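Local coordinates for chromosomal replication initiator protein DnaA (Aquifex aeolicus, PDB 1L8Q), which probably initiates and regulates chromosomal replication as an AAA+ ATPase that, in its ATP-bound form, oligomerises on the replication origin, at residues Y8-F13 against G58-K63; L21-V26 against T51-A56; V26-A29 against S35-N38; H122-L127 against S154-G159. All blocks are in the same frame, centred on the assembly; numbering follows the deposited sequence.

Interaction 1 of 4, residues Y8-F13 against G58-K63; sequences YTLENF and GNEAKK. With ADP (adenosine-5'-diphosphate), chain C.
Tyr8, Leu10 and Glu11 belong to an irregular loop that lies against the last turns of helix 50-63, where Asn59, Glu60 and Lys63 meet it. The one hydrogen bond between them runs from Asn59 ND2 to the backbone O of Tyr8 (2.9 Å); it lies in the carbonyl plane and close to the plane of the donating amide, as suits a side chain able to tie a loop carbonyl down, and ND2 also bonds weakly to Asn5 O. Leu10 brings its CD2 branch against the aliphatic CG of Glu60 (3.7 Å), the two side chains crossing at about a right angle, while the carboxylate of Glu60 continues to its stronger partner, Arg64. Toward solvent, Lys63 NZ meets Glu11 OE2 from the opposite direction in a long salt bridge of 3.6 Å, and a weak one to Glu60 OE2 makes a small network at this exposed end. The loop itself is braced by Thr9, whose OG1 accepts from Asn12 N in an ST motif. Beyond it, the exocyclic amine N6 of ADP lies over the centre of the Phe13 ring, 3.5 Å above its plane, and Tyr8 turns its edge to the ribose O2'. The loop thus joins the nucleotide pocket to helix 50-63, with Leu10 also packing on Leu53 and Ala56 of that helix and its carbonyl receiving a weak hydrogen bond from Tyr23 of helix 20-31.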
loop_
_atom_site.group_PDB
_atom_site.type_symbol
_atom_site.label_atom_id
_atom_site.label_comp_id
_atom_site.label_asym_id
_atom_site.label_seq_id
_atom_site.Cartn_x
_atom_site.Cartn_y
_atom_site.Cartn_z
ATOM N N TYR A 8 6.412 -15.720 7.334
ATOM C CA TYR A 8 7.234 -14.515 7.405
ATOM C C TYR A 8 8.412 -14.754 8.323
ATOM O O TYR A 8 8.215 -15.025 9.504
ATOM C CB TYR A 8 6.431 -13.360 7.992
ATOM C CG TYR A 8 5.175 -12.963 7.250
ATOM C CD1 TYR A 8 5.239 -12.353 6.007
ATOM C CD2 TYR A 8 3.923 -13.132 7.833
ATOM C CE1 TYR A 8 4.089 -11.948 5.357
ATOM C CE2 TYR A 8 2.776 -12.730 7.194
ATOM C CZ TYR A 8 2.860 -12.136 5.961
ATOM O OH TYR A 8 1.711 -11.739 5.321
ATOM N N THR A 9 9.635 -14.636 7.816
ATOM C CA THR A 9 10.785 -14.773 8.697
ATOM C C THR A 9 11.877 -13.759 8.433
ATOM O O THR A 9 11.995 -13.221 7.330
ATOM C CB THR A 9 11.380 -16.195 8.640
ATOM O OG1 THR A 9 12.336 -16.283 7.567
ATOM C CG2 THR A 9 10.305 -17.239 8.286
ATOM N N LEU A 10 12.690 -13.510 9.453
ATOM C CA LEU A 10 13.818 -12.618 9.326
ATOM C C LEU A 10 14.758 -13.231 8.332
ATOM O O LEU A 10 15.568 -12.560 7.724
ATOM C CB LEU A 10 14.545 -12.475 10.658
ATOM C CG LEU A 10 14.024 -11.465 11.667
ATOM C CD1 LEU A 10 13.503 -10.233 10.971
ATOM C CD2 LEU A 10 12.943 -12.092 12.472
ATOM N N GLU A 11 14.664 -14.536 8.188
ATOM C CA GLU A 11 15.558 -15.242 7.298
ATOM C C GLU A 11 15.150 -15.095 5.822
ATOM O O GLU A 11 16.007 -15.092 4.937
ATOM C CB GLU A 11 15.693 -16.708 7.725
ATOM C CG GLU A 11 15.832 -16.890 9.241
ATOM C CD GLU A 11 14.644 -17.618 9.883
ATOM O OE1 GLU A 11 14.489 -18.857 9.656
ATOM O OE2 GLU A 11 13.879 -16.960 10.638
ATOM N N ASN A 12 13.850 -14.958 5.556
ATOM C CA ASN A 12 13.417 -14.701 4.185
ATOM C C ASN A 12 13.066 -13.250 3.921
ATOM O O ASN A 12 12.405 -12.936 2.939
ATOM C CB ASN A 12 12.309 -15.655 3.697
ATOM C CG ASN A 12 11.102 -15.702 4.622
ATOM O OD1 ASN A 12 10.520 -16.765 4.822
ATOM N ND2 ASN A 12 10.709 -14.546 5.177
ATOM N N PHE A 13 13.498 -12.367 4.812
ATOM C CA PHE A 13 13.374 -10.942 4.562
ATOM C C PHE A 13 14.627 -10.537 3.814
ATOM O O PHE A 13 15.738 -10.661 4.342
ATOM C CB PHE A 13 13.271 -10.159 5.874
ATOM C CG PHE A 13 12.899 -8.700 5.697
ATOM C CD1 PHE A 13 11.567 -8.311 5.608
ATOM C CD2 PHE A 13 13.881 -7.720 5.654
ATOM C CE1 PHE A 13 11.230 -6.969 5.462
ATOM C CE2 PHE A 13 13.547 -6.383 5.516
ATOM C CZ PHE A 13 12.222 -6.009 5.420
ATOM N N GLY A 58 8.002 -11.602 15.648
ATOM C CA GLY A 58 7.169 -12.400 16.512
ATOM C C GLY A 58 7.535 -13.865 16.428
ATOM O O GLY A 58 7.681 -14.537 17.444
ATOM N N ASN A 59 7.696 -14.372 15.217
ATOM C CA ASN A 59 8.056 -15.772 15.070
ATOM C C ASN A 59 9.369 -16.100 15.764
ATOM O O ASN A 59 9.498 -17.164 16.374
ATOM C CB ASN A 59 8.092 -16.196 13.602
ATOM C CG ASN A 59 6.721 -16.268 12.997
ATOM O OD1 ASN A 59 5.747 -16.550 13.686
ATOM N ND2 ASN A 59 6.627 -15.989 11.713
ATOM N N GLU A 60 10.332 -15.186 15.676
ATOM C CA GLU A 60 11.613 -15.359 16.339
ATOM C C GLU A 60 11.441 -15.405 17.844
ATOM O O GLU A 60 11.922 -16.331 18.506
ATOM C CB GLU A 60 12.557 -14.213 15.997
ATOM C CG GLU A 60 13.695 -14.588 15.085
ATOM C CD GLU A 60 14.657 -15.557 15.728
ATOM O OE1 GLU A 60 15.314 -15.174 16.715
ATOM O OE2 GLU A 60 14.761 -16.707 15.244
ATOM N N ALA A 61 10.770 -14.397 18.391
ATOM C CA ALA A 61 10.593 -14.323 19.828
ATOM C C ALA A 61 9.876 -15.572 20.345
ATOM O O ALA A 61 10.140 -16.040 21.457
ATOM C CB ALA A 61 9.838 -13.063 20.210
ATOM N N LYS A 62 8.988 -16.129 19.532
ATOM C CA LYS A 62 8.240 -17.300 19.962
ATOM C C LYS A 62 9.116 -18.537 19.912
ATOM O O LYS A 62 9.085 -19.380 20.806
ATOM C CB LYS A 62 6.994 -17.503 19.103
ATOM C CG LYS A 62 6.062 -18.546 19.659
ATOM C CD LYS A 62 4.733 -18.544 18.942
ATOM C CE LYS A 62 4.837 -19.268 17.617
ATOM N NZ LYS A 62 3.496 -19.692 17.132
ATOM N N LYS A 63 9.899 -18.633 18.851
ATOM C CA LYS A 63 10.808 -19.743 18.671
ATOM C C LYS A 63 11.852 -19.736 19.784
ATOM O O LYS A 63 12.491 -20.745 20.056
ATOM C CB LYS A 63 11.461 -19.659 17.286
ATOM C CG LYS A 63 12.759 -20.439 17.118
ATOM C CD LYS A 63 13.205 -20.441 15.653
ATOM C CE LYS A 63 12.640 -19.234 14.914
ATOM N NZ LYS A 63 13.216 -19.060 13.545
HETATM P PB ADP C . 3.125 -4.118 4.119
HETATM O O1B ADP C . 2.753 -4.809 5.440
HETATM O O2B ADP C . 4.116 -3.000 4.263
HETATM O O3B ADP C . 1.943 -3.797 3.260
HETATM P PA ADP C . 3.925 -6.716 3.763
HETATM O O1A ADP C . 4.789 -6.931 4.992
HETATM O O2A ADP C . 2.476 -7.119 3.977
HETATM O O3A ADP C . 3.948 -5.192 3.303
HETATM O "O5'" ADP C . 4.568 -7.470 2.517
HETATM C "C5'" ADP C . 3.904 -7.495 1.266
HETATM C "C4'" ADP C . 4.430 -8.713 0.548
HETATM O "O4'" ADP C . 5.755 -8.458 0.040
HETATM C "C3'" ADP C . 4.569 -9.853 1.531
HETATM O "O3'" ADP C . 4.318 -11.032 0.779
HETATM C "C2'" ADP C . 6.026 -9.782 1.933
HETATM O "O2'" ADP C . 6.599 -10.988 2.410
HETATM C "C1'" ADP C . 6.702 -9.324 0.670
HETATM N N9 ADP C . 7.900 -8.575 1.071
HETATM C C8 ADP C . 7.936 -7.305 1.537
HETATM N N7 ADP C . 9.225 -6.942 1.813
HETATM C C5 ADP C . 10.010 -7.990 1.543
HETATM C C6 ADP C . 11.449 -8.282 1.613
HETATM N N6 ADP C . 12.328 -7.363 2.042
HETATM N N1 ADP C . 11.863 -9.497 1.236
HETATM C C2 ADP C . 11.006 -10.439 0.794
HETATM N N3 ADP C . 9.679 -10.230 0.703
HETATM C C4 ADP C . 9.140 -9.060 1.057
#

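Interaction 2 of 4, residues L21-V26 against T51-A56; sequences LAYEVV and THLLQA. With MG (magnesium ion), chain B; ADP (adenosine-5'-diphosphate), chain C.
Leu53 carries this contact, reaching from helix 50-63 toward Ala22, Tyr23 and Val26 of helix 20-31, which runs nearly parallel to it (12°). Its CD2 touches the methyl of Ala22 at 3.7 Å, and its CG lies 4.0 Å from Val26 CG2, the two branched chains sliding past each other in opposite directions. With CG anti to the backbone N (chi1 -163°), Leu53 spans much of the 11.0 Å between the axes, and the small alanine lets the branch come close. Ile42 of the central sheet packs on both Leu53 and Val26 and closes this buried side. The contact is looser toward the partly exposed Tyr23, where Leu53 CD1 reaches only CD1 of the ring, at 4.2 Å.

The residues just before Leu53, at the start of the same helix, meet the nucleotide. Thr51 OG1 binds the magnesium ion at 1.9 Å beside ADP O1B and four waters, and it is also hydrogen-bonded to Asp105. The backbone N of Thr51 donates to O1B, and that of His52 donates to ADP O1A. The His52 ring is joined to the ribose through ND1 and O2', 2.6 Å apart. One helix thus sets its apolar face against a neighbour and its first turn on the diphosphate and metal, as in P-loop ATPases, and the amides and cation there would offset the phosphate charge.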
loop_
_atom_site.group_PDB
_atom_site.type_symbol
_atom_site.label_atom_id
_atom_site.label_comp_id
_atom_site.label_asym_id
_atom_site.label_seq_id
_atom_site.Cartn_x
_atom_site.Cartn_y
_atom_site.Cartn_z
ATOM N N LEU A 21 17.701 -0.153 8.001
ATOM C CA LEU A 21 17.473 0.420 9.336
ATOM C C LEU A 21 16.447 -0.412 10.094
ATOM O O LEU A 21 16.747 -1.003 11.123
ATOM C CB LEU A 21 16.941 1.845 9.219
ATOM C CG LEU A 21 17.522 2.964 10.070
ATOM C CD1 LEU A 21 16.476 4.024 10.265
ATOM C CD2 LEU A 21 18.017 2.458 11.374
ATOM N N ALA A 22 15.227 -0.445 9.576
ATOM C CA ALA A 22 14.159 -1.177 10.212
ATOM C C ALA A 22 14.644 -2.574 10.555
ATOM O O ALA A 22 14.537 -3.021 11.696
ATOM C CB ALA A 22 12.965 -1.249 9.296
ATOM N N TYR A 23 15.196 -3.259 9.569
ATOM C CA TYR A 23 15.665 -4.612 9.778
ATOM C C TYR A 23 16.706 -4.692 10.895
ATOM O O TYR A 23 16.618 -5.558 11.782
ATOM C CB TYR A 23 16.245 -5.176 8.490
ATOM C CG TYR A 23 16.709 -6.597 8.594
ATOM C CD1 TYR A 23 15.810 -7.639 8.509
ATOM C CD2 TYR A 23 18.054 -6.901 8.774
ATOM C CE1 TYR A 23 16.224 -8.950 8.600
ATOM C CE2 TYR A 23 18.484 -8.195 8.859
ATOM C CZ TYR A 23 17.562 -9.221 8.772
ATOM O OH TYR A 23 17.977 -10.524 8.848
ATOM N N GLU A 24 17.697 -3.808 10.850
ATOM C CA GLU A 24 18.751 -3.852 11.842
ATOM C C GLU A 24 18.209 -3.547 13.218
ATOM O O GLU A 24 18.522 -4.269 14.193
ATOM C CB GLU A 24 19.900 -2.920 11.479
ATOM C CG GLU A 24 20.926 -3.554 10.556
ATOM C CD GLU A 24 21.980 -2.569 10.079
ATOM O OE1 GLU A 24 22.056 -1.455 10.625
ATOM O OE2 GLU A 24 22.737 -2.908 9.158
ATOM N N VAL A 25 17.385 -2.502 13.309
ATOM C CA VAL A 25 16.788 -2.118 14.587
ATOM C C VAL A 25 15.967 -3.261 15.188
ATOM O O VAL A 25 16.113 -3.589 16.357
ATOM C CB VAL A 25 15.942 -0.829 14.475
ATOM C CG1 VAL A 25 15.105 -0.619 15.736
ATOM C CG2 VAL A 25 16.848 0.368 14.229
ATOM N N VAL A 26 15.135 -3.890 14.373
ATOM C CA VAL A 26 14.327 -4.985 14.856
ATOM C C VAL A 26 15.234 -6.117 15.374
ATOM O O VAL A 26 14.984 -6.699 16.434
ATOM C CB VAL A 26 13.350 -5.489 13.767
ATOM C CG1 VAL A 26 12.818 -6.896 14.107
ATOM C CG2 VAL A 26 12.204 -4.509 13.589
ATOM N N THR A 51 4.344 -5.650 7.659
ATOM C CA THR A 51 3.724 -6.805 8.274
ATOM C C THR A 51 4.711 -7.966 8.319
ATOM O O THR A 51 4.853 -8.655 9.324
ATOM C CB THR A 51 2.444 -7.184 7.529
ATOM O OG1 THR A 51 1.479 -6.124 7.655
ATOM C CG2 THR A 51 1.749 -8.381 8.204
ATOM N N HIS A 52 5.419 -8.162 7.232
ATOM C CA HIS A 52 6.393 -9.209 7.175
ATOM C C HIS A 52 7.395 -9.080 8.330
ATOM O O HIS A 52 7.708 -10.058 9.013
ATOM C CB HIS A 52 7.120 -9.138 5.839
ATOM C CG HIS A 52 8.097 -10.244 5.627
ATOM N ND1 HIS A 52 8.099 -11.024 4.490
ATOM C CD2 HIS A 52 9.099 -10.711 6.408
ATOM C CE1 HIS A 52 9.071 -11.915 4.574
ATOM N NE2 HIS A 52 9.693 -11.746 5.728
ATOM N N LEU A 53 7.898 -7.872 8.545
ATOM C CA LEU A 53 8.906 -7.653 9.564
ATOM C C LEU A 53 8.340 -7.854 10.981
ATOM O O LEU A 53 8.996 -8.474 11.835
ATOM C CB LEU A 53 9.507 -6.264 9.404
ATOM C CG LEU A 53 10.825 -5.927 10.080
ATOM C CD1 LEU A 53 11.885 -6.936 9.714
ATOM C CD2 LEU A 53 11.244 -4.542 9.636
ATOM N N LEU A 54 7.138 -7.341 11.236
ATOM C CA LEU A 54 6.533 -7.525 12.555
ATOM C C LEU A 54 6.373 -9.012 12.844
ATOM O O LEU A 54 6.736 -9.501 13.916
ATOM C CB LEU A 54 5.172 -6.847 12.635
ATOM C CG LEU A 54 5.087 -5.467 13.285
ATOM C CD1 LEU A 54 6.110 -4.519 12.720
ATOM C CD2 LEU A 54 3.669 -4.927 13.109
ATOM N N GLN A 55 5.846 -9.736 11.871
ATOM C CA GLN A 55 5.580 -11.133 12.070
ATOM C C GLN A 55 6.843 -11.981 12.127
ATOM O O GLN A 55 6.877 -13.025 12.787
ATOM C CB GLN A 55 4.627 -11.646 11.007
ATOM C CG GLN A 55 3.307 -10.933 11.018
ATOM C CD GLN A 55 2.160 -11.882 11.176
ATOM O OE1 GLN A 55 1.010 -11.512 10.961
ATOM N NE2 GLN A 55 2.460 -13.106 11.560
ATOM N N ALA A 56 7.882 -11.548 11.434
ATOM C CA ALA A 56 9.133 -12.279 11.496
ATOM C C ALA A 56 9.727 -12.117 12.896
ATOM O O ALA A 56 10.263 -13.072 13.453
ATOM C CB ALA A 56 10.087 -11.805 10.447
HETATM MG MG MG B . 1.060 -4.920 6.187
HETATM P PB ADP C . 3.125 -4.118 4.119
HETATM O O1B ADP C . 2.753 -4.809 5.440
HETATM O O2B ADP C . 4.116 -3.000 4.263
HETATM O O3B ADP C . 1.943 -3.797 3.260
HETATM P PA ADP C . 3.925 -6.716 3.763
HETATM O O1A ADP C . 4.789 -6.931 4.992
HETATM O O2A ADP C . 2.476 -7.119 3.977
HETATM O O3A ADP C . 3.948 -5.192 3.303
HETATM O "O5'" ADP C . 4.568 -7.470 2.517
HETATM C "C5'" ADP C . 3.904 -7.495 1.266
HETATM C "C4'" ADP C . 4.430 -8.713 0.548
HETATM O "O4'" ADP C . 5.755 -8.458 0.040
HETATM C "C3'" ADP C . 4.569 -9.853 1.531
HETATM O "O3'" ADP C . 4.318 -11.032 0.779
HETATM C "C2'" ADP C . 6.026 -9.782 1.933
HETATM O "O2'" ADP C . 6.599 -10.988 2.410
HETATM C "C1'" ADP C . 6.702 -9.324 0.670
HETATM N N9 ADP C . 7.900 -8.575 1.071
HETATM C C8 ADP C . 7.936 -7.305 1.537
HETATM N N7 ADP C . 9.225 -6.942 1.813
HETATM C C5 ADP C . 10.010 -7.990 1.543
HETATM C C6 ADP C . 11.449 -8.282 1.613
HETATM N N6 ADP C . 12.328 -7.363 2.042
HETATM N N1 ADP C . 11.863 -9.497 1.236
HETATM C C2 ADP C . 11.006 -10.439 0.794
HETATM N N3 ADP C . 9.679 -10.230 0.703
HETATM C C4 ADP C . 9.140 -9.060 1.057
HETATM O O HOH W 1 0.080 -3.404 4.978
HETATM O O HOH W 2 1.082 -3.332 7.672
HETATM O O HOH W 3 0.375 -6.010 4.902
HETATM O O HOH W 4 -0.872 -4.873 7.003
#

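Interaction 3 of 4, residues V26-A29 against S35-N38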
loop_
_atom_site.group_PDB
_atom_site.type_symbol
_atom_site.label_atom_id
_atom_site.label_comp_id
_atom_site.label_asym_id
_atom_site.label_seq_id
_atom_site.Cartn_x
_atom_site.Cartn_y
_atom_site.Cartn_z
ATOM N N VAL A 26 15.135 -3.890 14.373
ATOM C CA VAL A 26 14.327 -4.985 14.856
ATOM C C VAL A 26 15.234 -6.117 15.374
ATOM O O VAL A 26 14.984 -6.699 16.434
ATOM C CB VAL A 26 13.350 -5.489 13.767
ATOM C CG1 VAL A 26 12.818 -6.896 14.107
ATOM C CG2 VAL A 26 12.204 -4.509 13.589
ATOM N N LYS A 27 16.302 -6.401 14.642
ATOM C CA LYS A 27 17.242 -7.433 15.056
ATOM C C LYS A 27 18.014 -7.083 16.324
ATOM O O LYS A 27 18.217 -7.928 17.177
ATOM C CB LYS A 27 18.223 -7.752 13.940
ATOM C CG LYS A 27 17.759 -8.852 13.034
ATOM C CD LYS A 27 18.944 -9.600 12.483
ATOM C CE LYS A 27 18.783 -11.099 12.699
ATOM N NZ LYS A 27 19.972 -11.836 12.192
ATOM N N GLU A 28 18.494 -5.854 16.420
ATOM C CA GLU A 28 19.132 -5.410 17.646
ATOM C C GLU A 28 18.149 -5.604 18.810
ATOM O O GLU A 28 18.526 -6.052 19.884
ATOM C CB GLU A 28 19.513 -3.935 17.537
ATOM C CG GLU A 28 20.945 -3.671 17.089
ATOM C CD GLU A 28 21.083 -2.407 16.234
ATOM O OE1 GLU A 28 22.031 -2.346 15.432
ATOM O OE2 GLU A 28 20.256 -1.472 16.357
ATOM N N ALA A 29 16.881 -5.281 18.577
ATOM C CA ALA A 29 15.878 -5.351 19.625
ATOM C C ALA A 29 15.608 -6.784 20.107
ATOM O O ALA A 29 15.298 -7.014 21.277
ATOM C CB ALA A 29 14.600 -4.696 19.169
ATOM N N SER A 35 14.675 -3.714 26.148
ATOM C CA SER A 35 15.666 -2.924 26.863
ATOM C C SER A 35 16.439 -1.871 26.071
ATOM O O SER A 35 17.035 -0.963 26.655
ATOM C CB SER A 35 16.650 -3.847 27.557
ATOM O OG SER A 35 15.976 -5.008 28.025
ATOM N N LEU A 36 16.456 -2.001 24.757
ATOM C CA LEU A 36 17.226 -1.105 23.921
ATOM C C LEU A 36 16.309 -0.066 23.275
ATOM O O LEU A 36 16.490 1.146 23.432
ATOM C CB LEU A 36 17.903 -1.920 22.828
ATOM C CG LEU A 36 19.378 -1.708 22.514
ATOM C CD1 LEU A 36 19.674 -2.206 21.089
ATOM C CD2 LEU A 36 19.786 -0.249 22.686
ATOM N N TYR A 37 15.323 -0.553 22.542
ATOM C CA TYR A 37 14.391 0.310 21.866
ATOM C C TYR A 37 12.996 -0.044 22.274
ATOM O O TYR A 37 12.582 -1.180 22.123
ATOM C CB TYR A 37 14.496 0.111 20.364
ATOM C CG TYR A 37 15.875 0.283 19.802
ATOM C CD1 TYR A 37 16.612 1.450 20.037
ATOM C CD2 TYR A 37 16.438 -0.699 19.004
ATOM C CE1 TYR A 37 17.891 1.614 19.506
ATOM C CE2 TYR A 37 17.711 -0.536 18.460
ATOM C CZ TYR A 37 18.427 0.617 18.725
ATOM O OH TYR A 37 19.664 0.762 18.189
ATOM N N ASN A 38 12.251 0.931 22.759
ATOM C CA ASN A 38 10.876 0.696 23.131
ATOM C C ASN A 38 10.176 2.020 23.215
ATOM O O ASN A 38 10.522 2.840 24.029
ATOM C CB ASN A 38 10.794 -0.035 24.483
ATOM C CG ASN A 38 9.642 -1.066 24.534
ATOM O OD1 ASN A 38 9.068 -1.451 23.497
ATOM N ND2 ASN A 38 9.314 -1.517 25.738
#
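Tyr37 OH donates a hydrogen bond to Glu28 OE2 (2.9 Å), linking helix 20-31 to the loop that leads from it into strand 40-43 of the parallel AAA+ sheet. The hydroxyl meets the oxygen from above the carboxylate plane, about 40° out of it, and carboxylate and ring are turned 51° against each other. A tyrosine suits this place because its long ring can reach across the flank of the helix, so that the hydroxyl still finds the acid. CG of Tyr37 stands beside its own backbone N (chi1 -55°), which carries the ring back toward the helix. On the outer side, Leu36 CD1 rests 4.0 Å from Glu28 CB, using the aliphatic root of an otherwise polar residue. The loop is held to the sheet as well, since Gln133 NE2 donates to the carbonyl of Tyr37. At the base of the ring, Ala29 CB comes to the edge near CD2, 4.4 Å away.

Interaction 4 of 4, residues H122-L127 against S154-G159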
loop_
_atom_site.group_PDB
_atom_site.type_symbol
_atom_site.label_atom_id
_atom_site.label_comp_id
_atom_site.label_asym_id
_atom_site.label_seq_id
_atom_site.Cartn_x
_atom_site.Cartn_y
_atom_site.Cartn_z
ATOM N N HIS A 122 -3.088 2.178 28.222
ATOM C CA HIS A 122 -2.896 1.495 29.475
ATOM C C HIS A 122 -2.103 0.224 29.280
ATOM O O HIS A 122 -1.197 -0.067 30.072
ATOM C CB HIS A 122 -4.217 1.289 30.189
ATOM C CG HIS A 122 -4.833 2.569 30.648
ATOM N ND1 HIS A 122 -4.471 3.186 31.827
ATOM C CD2 HIS A 122 -5.733 3.386 30.054
ATOM C CE1 HIS A 122 -5.151 4.313 31.957
ATOM N NE2 HIS A 122 -5.920 4.459 30.894
ATOM N N ILE A 123 -2.392 -0.509 28.205
ATOM C CA ILE A 123 -1.612 -1.701 27.895
ATOM C C ILE A 123 -0.163 -1.312 27.566
ATOM O O ILE A 123 0.779 -1.926 28.054
ATOM C CB ILE A 123 -2.234 -2.463 26.732
ATOM C CG1 ILE A 123 -3.563 -3.082 27.149
ATOM C CG2 ILE A 123 -1.305 -3.555 26.246
ATOM C CD1 ILE A 123 -4.345 -3.687 25.987
ATOM N N PHE A 124 0.000 -0.286 26.741
ATOM C CA PHE A 124 1.320 0.236 26.383
ATOM C C PHE A 124 2.170 0.568 27.649
ATOM O O PHE A 124 3.301 0.063 27.807
ATOM C CB PHE A 124 1.151 1.485 25.514
ATOM C CG PHE A 124 2.437 2.031 24.974
ATOM C CD1 PHE A 124 2.782 1.838 23.643
ATOM C CD2 PHE A 124 3.289 2.754 25.783
ATOM C CE1 PHE A 124 3.946 2.345 23.136
ATOM C CE2 PHE A 124 4.479 3.268 25.278
ATOM C CZ PHE A 124 4.803 3.073 23.959
ATOM N N ASN A 125 1.625 1.413 28.534
ATOM C CA ASN A 125 2.310 1.749 29.779
ATOM C C ASN A 125 2.757 0.510 30.564
ATOM O O ASN A 125 3.898 0.427 31.020
ATOM C CB ASN A 125 1.410 2.598 30.672
ATOM C CG ASN A 125 1.800 4.036 30.680
ATOM O OD1 ASN A 125 2.201 4.584 31.725
ATOM N ND2 ASN A 125 1.696 4.684 29.515
ATOM N N THR A 126 1.845 -0.440 30.739
ATOM C CA THR A 126 2.146 -1.627 31.522
ATOM C C THR A 126 3.333 -2.358 30.925
ATOM O O THR A 126 4.336 -2.597 31.601
ATOM C CB THR A 126 0.927 -2.582 31.584
ATOM O OG1 THR A 126 -0.110 -1.994 32.372
ATOM C CG2 THR A 126 1.281 -3.833 32.350
ATOM N N LEU A 127 3.219 -2.727 29.658
ATOM C CA LEU A 127 4.306 -3.424 29.014
ATOM C C LEU A 127 5.577 -2.595 29.146
ATOM O O LEU A 127 6.662 -3.127 29.408
ATOM C CB LEU A 127 3.986 -3.679 27.559
ATOM C CG LEU A 127 2.821 -4.639 27.329
ATOM C CD1 LEU A 127 2.596 -4.859 25.858
ATOM C CD2 LEU A 127 3.067 -5.969 28.029
ATOM N N SER A 154 3.310 11.122 21.629
ATOM C CA SER A 154 4.570 11.447 22.306
ATOM C C SER A 154 5.243 10.153 22.669
ATOM O O SER A 154 6.418 9.937 22.359
ATOM C CB SER A 154 4.369 12.280 23.564
ATOM O OG SER A 154 3.005 12.541 23.769
ATOM N N ARG A 155 4.487 9.263 23.296
ATOM C CA ARG A 155 5.036 7.985 23.679
ATOM C C ARG A 155 5.751 7.313 22.499
ATOM O O ARG A 155 6.890 6.885 22.625
ATOM C CB ARG A 155 3.960 7.088 24.287
ATOM C CG ARG A 155 3.512 7.554 25.656
ATOM C CD ARG A 155 4.227 6.863 26.798
ATOM N NE ARG A 155 3.752 7.294 28.110
ATOM C CZ ARG A 155 3.914 6.573 29.212
ATOM N NH1 ARG A 155 4.537 5.395 29.135
ATOM N NH2 ARG A 155 3.464 7.021 30.388
ATOM N N PHE A 156 5.099 7.241 21.350
ATOM C CA PHE A 156 5.740 6.621 20.214
ATOM C C PHE A 156 7.047 7.376 19.957
ATOM O O PHE A 156 8.080 6.795 19.622
ATOM C CB PHE A 156 4.860 6.720 18.959
ATOM C CG PHE A 156 3.506 6.053 19.082
ATOM C CD1 PHE A 156 3.240 5.144 20.090
ATOM C CD2 PHE A 156 2.501 6.345 18.173
ATOM C CE1 PHE A 156 1.999 4.530 20.183
ATOM C CE2 PHE A 156 1.262 5.731 18.261
ATOM C CZ PHE A 156 1.008 4.823 19.268
ATOM N N GLU A 157 7.009 8.683 20.119
ATOM C CA GLU A 157 8.156 9.453 19.747
ATOM C C GLU A 157 9.294 9.348 20.733
ATOM O O GLU A 157 10.416 9.806 20.463
ATOM C CB GLU A 157 7.766 10.878 19.424
ATOM C CG GLU A 157 7.380 11.020 17.973
ATOM C CD GLU A 157 6.629 12.285 17.679
ATOM O OE1 GLU A 157 6.650 13.199 18.534
ATOM O OE2 GLU A 157 6.014 12.366 16.585
ATOM N N GLY A 158 9.023 8.700 21.857
ATOM C CA GLY A 158 10.047 8.465 22.837
ATOM C C GLY A 158 10.891 7.274 22.432
ATOM O O GLY A 158 11.967 7.035 22.970
ATOM N N GLY A 159 10.422 6.519 21.460
ATOM C CA GLY A 159 11.169 5.336 21.053
ATOM C C GLY A 159 12.051 5.526 19.834
ATOM O O GLY A 159 12.818 6.491 19.745
#
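Phe124 reaches from helix 114-129 into the angle between Arg155 and Phe156 of helix 150-157. Its CG stands anti to the backbone N (chi1 -174°), which sends the ring straight across. One corner, CE2, lies 3.9 Å from CD in the aliphatic part of Arg155, the ring and guanidinium planes being almost perpendicular (86°). The other meta corner, CE1, meets the edge of the Phe156 ring at its CE1 (4.2 Å), and two aromatic residues fill this buried side well. Farther out, the side chain of Asn125 crosses that of Arg155 at about a right angle, its amide nitrogen over one guanidinium face; donor groups come so close there that the placement is doubtful, and the weak bond from Arg155 NH2 to Asn125 OD1 with it. Phe121 and Tyr128 of helix 114-129 also touch the arginine, while Phe156 reaches Phe41 of the central sheet. Arg155 probably lies in the box VII motif of the DnaA family, a region that in AAA+ oligomers probably faces the nucleotide of the next subunit.

In the fold
Interactions 1 and 2 form the nucleotide end of the AAA+ domain: they share helix 50-63, have centres 9 Å apart and both touch ADP. Thr9 O lies 3.2 Å from His52 NE2, a probable hydrogen bond that joins the N-terminal loop to the helix carrying the phosphate-binding turn. Interaction 3 continues from interaction 2 along helix 20-31, sharing Val26, and Val25 CG1 packs on Tyr37 CD2 at 3.5 Å; it does not touch the nucleotide. Interaction 4 comes later in the chain, its centre 14 Å from that of interaction 3 and 19 Å from that of interaction 2. There the Phe156 side chain remains about 11 Å from that of Asp106, a magnesium-binding residue.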